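Local coordinates for V-type ATPase 116 kDa subunit (Meiothermus ruber, PDB 3RRK), which is the cytoplasmic N-terminal domain of subunit I, a subunit-a homolog that probably takes part in proton transport by the rotary V-type ATPase, at residues A[18-23]-A[283-288]. Numbering follows the deposited sequence.
Sequences IVAGPK and GKYGAA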
loop_
_atom_site.group_PDB
_atom_site.type_symbol
_atom_site.label_atom_id
_atom_site.label_comp_id
_atom_site.label_asym_id
_atom_site.label_seq_id
_atom_site.Cartn_x
_atom_site.Cartn_y
_atom_site.Cartn_z
ATOM N N ILE A 18 4.912 -38.553 5.221
ATOM C CA ILE A 18 4.235 -38.546 3.945
ATOM C C ILE A 18 4.871 -37.459 3.113
ATOM O O ILE A 18 5.000 -36.327 3.556
ATOM C CB ILE A 18 2.733 -38.299 4.108
ATOM C CG1 ILE A 18 2.148 -39.284 5.115
ATOM C CG2 ILE A 18 2.022 -38.451 2.780
ATOM C CD1 ILE A 18 1.198 -38.639 6.087
ATOM N N VAL A 19 5.293 -37.819 1.910
ATOM C CA VAL A 19 6.028 -36.905 1.070
ATOM C C VAL A 19 5.454 -36.916 -0.329
ATOM O O VAL A 19 5.067 -37.964 -0.834
ATOM C CB VAL A 19 7.493 -37.317 0.977
ATOM C CG1 VAL A 19 8.292 -36.244 0.248
ATOM C CG2 VAL A 19 8.055 -37.562 2.360
ATOM N N ALA A 20 5.403 -35.749 -0.959
ATOM C CA ALA A 20 4.954 -35.664 -2.334
ATOM C C ALA A 20 5.874 -34.737 -3.129
ATOM O O ALA A 20 6.531 -33.865 -2.560
ATOM C CB ALA A 20 3.502 -35.197 -2.400
ATOM N N GLY A 21 5.935 -34.945 -4.440
ATOM C CA GLY A 21 6.738 -34.102 -5.297
ATOM C C GLY A 21 6.349 -34.275 -6.746
ATOM O O GLY A 21 5.301 -34.843 -7.060
ATOM N N PRO A 22 7.189 -33.768 -7.647
ATOM C CA PRO A 22 6.981 -34.040 -9.071
ATOM C C PRO A 22 7.270 -35.504 -9.340
ATOM O O PRO A 22 7.995 -36.121 -8.563
ATOM C CB PRO A 22 8.031 -33.158 -9.755
ATOM C CG PRO A 22 9.085 -32.925 -8.701
ATOM C CD PRO A 22 8.366 -32.919 -7.388
ATOM N N LYS A 23 6.705 -36.058 -10.406
ATOM C CA LYS A 23 7.029 -37.429 -10.786
ATOM C C LYS A 23 8.490 -37.556 -11.189
ATOM O O LYS A 23 9.097 -38.599 -10.979
ATOM C CB LYS A 23 6.120 -37.935 -11.908
ATOM C CG LYS A 23 4.721 -38.270 -11.440
ATOM C CD LYS A 23 4.133 -39.426 -12.227
ATOM C CE LYS A 23 2.864 -39.937 -11.555
ATOM N NZ LYS A 23 2.299 -41.122 -12.259
ATOM N N GLY A 283 -4.329 -34.143 -4.372
ATOM C CA GLY A 283 -3.673 -34.824 -5.472
ATOM C C GLY A 283 -2.915 -33.876 -6.381
ATOM O O GLY A 283 -2.780 -34.125 -7.580
ATOM N N LYS A 284 -2.406 -32.790 -5.814
ATOM C CA LYS A 284 -1.694 -31.783 -6.594
ATOM C C LYS A 284 -0.255 -32.235 -6.865
ATOM O O LYS A 284 0.543 -31.502 -7.433
ATOM C CB LYS A 284 -1.743 -30.410 -5.883
ATOM C CG LYS A 284 -1.067 -29.249 -6.632
ATOM C CD LYS A 284 -0.952 -27.984 -5.762
ATOM C CE LYS A 284 -0.073 -26.882 -6.399
ATOM N NZ LYS A 284 1.405 -27.104 -6.276
ATOM N N TYR A 285 0.069 -33.457 -6.464
ATOM C CA TYR A 285 1.382 -34.015 -6.762
ATOM C C TYR A 285 1.323 -35.419 -7.370
ATOM O O TYR A 285 0.517 -36.261 -6.956
ATOM C CB TYR A 285 2.244 -33.992 -5.512
ATOM C CG TYR A 285 2.621 -32.595 -5.127
ATOM C CD1 TYR A 285 3.176 -31.735 -6.060
ATOM C CD2 TYR A 285 2.404 -32.124 -3.845
ATOM C CE1 TYR A 285 3.529 -30.444 -5.724
ATOM C CE2 TYR A 285 2.748 -30.826 -3.493
ATOM C CZ TYR A 285 3.314 -29.991 -4.439
ATOM O OH TYR A 285 3.661 -28.699 -4.104
ATOM N N GLY A 286 2.183 -35.658 -8.357
ATOM C CA GLY A 286 2.213 -36.929 -9.059
ATOM C C GLY A 286 2.912 -38.037 -8.291
ATOM O O GLY A 286 2.450 -39.181 -8.261
ATOM N N ALA A 287 4.033 -37.702 -7.665
ATOM C CA ALA A 287 4.776 -38.682 -6.885
ATOM C C ALA A 287 4.585 -38.440 -5.388
ATOM O O ALA A 287 4.735 -37.314 -4.909
ATOM C CB ALA A 287 6.255 -38.645 -7.254
ATOM N N ALA A 288 4.254 -39.507 -4.661
ATOM C CA ALA A 288 4.052 -39.448 -3.216
ATOM C C ALA A 288 4.473 -40.735 -2.502
ATOM O O ALA A 288 4.091 -41.833 -2.903
ATOM C CB ALA A 288 2.605 -39.141 -2.910
#
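Gly21 and Ala287 form an antiparallel hydrogen-bonded pair: Gly21 N donates to Ala287 O (2.7 Å, 156° at the hydrogen), and Ala287 N returns a longer bond to Gly21 O (3.2 Å, 158°). One step along, Ala20 and Ala288 make the non-hydrogen-bonded pair, their CA atoms 4.0 Å apart and their methyls on one face of the sheet. Ala287 turns to the other face, where its CB meets Pro22 O at 3.3 Å and also touches Ala26 of helix 26-36.

Tyr285 leads into this pairing. Its CB approaches Gly21 O at 3.5 Å and the CB of Ala20 at 3.6 Å. With CG anti to its carbonyl carbon (chi1 -69°), the inner edge of the ring borders Ala20 and Gly21 of strand 15-21, both of which meet it obliquely: CG lies near both Ala20 CB and Gly21 O, CD2 meets Ala20 CB at 3.6 Å, and CD1 comes to 3.9 Å from Gly21 O. The outer ring atoms lead away from the strand, and OH ends near the carboxylate of Asp310. Replacing this tyrosine by an alanine would probably leave the Ala20 methyl without its aromatic neighbour and open a gap beside Gly21. Lys23 CG and CE lie alongside the backbone of Gly286.

Gly283 has positive phi and closes helix 224-281 in a Schellman motif, after which the chain passes through Tyr285 into strand 287-293. That strand pairs with strand 15-21 to form the two central strands of a four-stranded antiparallel sheet, joining the chain's first strand to the end of its long helix, consistent with the proximal lobe of subunit I, in whose sequence range strand 15-21 lies.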